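Local coordinates for beta-N-acetylglucosaminidase-like protein Glycoside hydrolase family 20 (Flavobacterium johnsoniae, PDB 6YHH), which probably acts as a beta-N-acetylhexosaminidase (chitobiase) that removes terminal N-acetylglucosamine units during bacterial chitin degradation, at residues Ser395-Gly403 and Ala433-Ile443. Numbering follows the deposited sequence.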
# COMPACT_ATOMS: atom_id res chain seq x y z
N SER A 395 -8.45 27.55 -25.98
CA SER A 395 -8.18 26.60 -27.01
C SER A 395 -9.35 25.62 -27.20
O SER A 395 -9.50 24.99 -28.26
CB SER A 395 -6.88 25.84 -26.75
OG SER A 395 -6.85 25.25 -25.45
N LEU A 396 -10.14 25.44 -26.12
CA LEU A 396 -11.29 24.58 -26.20
C LEU A 396 -12.39 25.26 -27.01
O LEU A 396 -13.01 24.63 -27.86
CB LEU A 396 -11.81 24.20 -24.80
CG LEU A 396 -13.13 23.47 -24.68
CD1 LEU A 396 -13.23 22.62 -23.45
CD2 LEU A 396 -14.34 24.43 -24.68
N VAL A 397 -12.63 26.52 -26.68
CA VAL A 397 -13.61 27.36 -27.43
C VAL A 397 -13.26 27.34 -28.89
O VAL A 397 -14.11 27.02 -29.75
CB VAL A 397 -13.59 28.78 -26.95
CG1 VAL A 397 -14.45 29.62 -27.90
CG2 VAL A 397 -14.16 28.83 -25.54
N ASP A 398 -12.02 27.62 -29.20
CA ASP A 398 -11.58 27.59 -30.62
C ASP A 398 -11.76 26.25 -31.33
O ASP A 398 -12.15 26.18 -32.47
CB ASP A 398 -10.14 28.09 -30.75
CG ASP A 398 -9.97 29.57 -30.31
OD1 ASP A 398 -10.98 30.26 -30.05
OD2 ASP A 398 -8.81 30.04 -30.17
N ALA A 399 -11.43 25.15 -30.66
CA ALA A 399 -11.54 23.86 -31.24
C ALA A 399 -12.99 23.47 -31.49
O ALA A 399 -13.31 22.95 -32.55
CB ALA A 399 -10.91 22.80 -30.32
N VAL A 400 -13.87 23.72 -30.55
CA VAL A 400 -15.27 23.26 -30.77
C VAL A 400 -15.93 24.13 -31.86
O VAL A 400 -16.71 23.57 -32.63
CB VAL A 400 -16.15 23.20 -29.52
CG1 VAL A 400 -15.58 22.12 -28.58
CG2 VAL A 400 -16.37 24.52 -28.82
N LYS A 401 -15.57 25.41 -31.90
CA LYS A 401 -16.09 26.28 -33.02
C LYS A 401 -15.62 25.80 -34.39
O LYS A 401 -16.33 25.96 -35.43
CB LYS A 401 -15.84 27.76 -32.81
CG LYS A 401 -16.65 28.27 -31.64
CD LYS A 401 -16.45 29.76 -31.41
CE LYS A 401 -17.52 30.25 -30.44
NZ LYS A 401 -17.53 31.73 -30.44
N LYS A 402 -14.42 25.24 -34.45
CA LYS A 402 -13.90 24.72 -35.70
C LYS A 402 -14.35 23.33 -36.06
O LYS A 402 -13.96 22.78 -37.10
CB LYS A 402 -12.38 24.78 -35.74
CG LYS A 402 -11.80 26.16 -35.82
CD LYS A 402 -10.26 26.07 -35.80
CE LYS A 402 -9.51 27.24 -35.22
NZ LYS A 402 -9.60 28.44 -36.03
N GLY A 403 -15.06 22.66 -35.18
CA GLY A 403 -15.61 21.38 -35.47
C GLY A 403 -15.06 20.13 -34.80
O GLY A 403 -15.43 19.01 -35.19
N ALA A 433 -19.23 32.58 -24.70
CA ALA A 433 -18.76 32.17 -26.03
C ALA A 433 -19.91 31.99 -27.07
O ALA A 433 -19.68 31.58 -28.22
CB ALA A 433 -17.91 30.89 -25.90
N ASP A 434 -21.14 32.32 -26.67
CA ASP A 434 -22.30 32.13 -27.55
C ASP A 434 -22.05 30.86 -28.39
O ASP A 434 -22.17 30.89 -29.63
CB ASP A 434 -22.57 33.37 -28.45
N LEU A 435 -21.71 29.76 -27.72
CA LEU A 435 -21.70 28.44 -28.36
C LEU A 435 -23.07 27.94 -28.81
O LEU A 435 -24.05 27.98 -28.06
CB LEU A 435 -21.16 27.37 -27.41
CG LEU A 435 -19.70 27.38 -26.95
CD1 LEU A 435 -19.37 25.98 -26.42
CD2 LEU A 435 -18.82 27.72 -28.15
N SER A 436 -23.09 27.36 -30.00
CA SER A 436 -24.27 26.67 -30.49
C SER A 436 -24.54 25.40 -29.73
O SER A 436 -23.67 24.93 -29.01
CB SER A 436 -24.13 26.36 -31.95
OG SER A 436 -23.22 25.30 -32.22
N ALA A 437 -25.69 24.77 -29.94
CA ALA A 437 -25.95 23.50 -29.26
C ALA A 437 -25.01 22.43 -29.82
O ALA A 437 -24.55 21.53 -29.05
CB ALA A 437 -27.39 23.07 -29.40
N GLU A 438 -24.72 22.52 -31.13
CA GLU A 438 -23.82 21.58 -31.80
C GLU A 438 -22.39 21.74 -31.15
O GLU A 438 -21.73 20.76 -30.94
CB GLU A 438 -23.70 21.86 -33.33
N GLU A 439 -21.98 22.97 -30.89
CA GLU A 439 -20.66 23.26 -30.30
C GLU A 439 -20.59 22.79 -28.88
O GLU A 439 -19.63 22.12 -28.52
CB GLU A 439 -20.33 24.75 -30.37
CG GLU A 439 -19.99 25.16 -31.81
CD GLU A 439 -20.20 26.66 -32.16
OE1 GLU A 439 -20.57 27.45 -31.29
OE2 GLU A 439 -19.96 27.02 -33.32
N LYS A 440 -21.61 23.09 -28.05
CA LYS A 440 -21.66 22.50 -26.70
C LYS A 440 -21.53 21.02 -26.67
O LYS A 440 -20.85 20.48 -25.79
CB LYS A 440 -22.93 22.86 -25.94
CG LYS A 440 -22.93 24.34 -25.62
CD LYS A 440 -24.19 24.72 -24.85
CE LYS A 440 -24.33 26.21 -24.72
NZ LYS A 440 -25.42 26.53 -23.76
N ALA A 441 -22.14 20.32 -27.62
CA ALA A 441 -22.13 18.88 -27.57
C ALA A 441 -20.76 18.31 -27.90
O ALA A 441 -20.52 17.16 -27.64
CB ALA A 441 -23.13 18.31 -28.56
N ARG A 442 -19.90 19.13 -28.48
CA ARG A 442 -18.50 18.73 -28.75
C ARG A 442 -17.64 18.76 -27.48
O ARG A 442 -16.53 18.29 -27.55
CB ARG A 442 -17.88 19.66 -29.79
CG ARG A 442 -18.39 19.37 -31.21
CD ARG A 442 -17.82 20.32 -32.26
NE ARG A 442 -18.68 20.20 -33.44
CZ ARG A 442 -19.24 21.21 -34.10
NH1 ARG A 442 -19.01 22.50 -33.86
NH2 ARG A 442 -20.09 20.89 -35.07
N ILE A 443 -18.09 19.40 -26.40
CA ILE A 443 -17.34 19.38 -25.16
C ILE A 443 -17.59 18.04 -24.47
O ILE A 443 -18.65 17.78 -23.84
CB ILE A 443 -17.71 20.54 -24.26
CG1 ILE A 443 -17.45 21.88 -24.97
CG2 ILE A 443 -16.89 20.53 -22.99
CD1 ILE A 443 -18.06 23.11 -24.32
O HOH W 1 -19.38 25.20 -35.30
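Val400 is the bump of helix 394-401 that fills a hollow lined by Leu435, Glu439, Arg442 and Ile443. Its CG1 lies 3.6 Å from Arg442 CB, the two side chains running antiparallel alongside each other; chi1 -65° puts CG1 anti to the carbonyl carbon and leaves CG2 between N and C, 4.1 Å from Leu435 CD2. One turn back, Leu396 lies roughly perpendicular to Ile443, CD2 to CD1 4.0 Å. Lys401, extended beyond CG, brings CE 3.7 Å from Leu435 CD2 and donates from NZ to Ala433 O (3.1 Å). Where the first helix ends in a Schellman motif, Arg442 NH1 bonds Val400 O at 2.8 Å, 19° out of the guanidinium plane; Gly403 CA sits 3.6 Å above that plane, offset toward its rim. Val400 O also accepts from Gly403 N, and a water joins Lys401 O, Glu439 OE2 and Arg442 NH1. A leucine in place of Arg442 would probably remove one of the two donors described at Val400 O and the NH1 donor to the water. Ile443 opens strand 443-450, parallel to strand 406-408 in the TIM barrel. The chemistry implies an apolar core bordered by polar bonds, cationic Arg442 meeting a last-turn carbonyl where the helix dipole would probably favour positive charge.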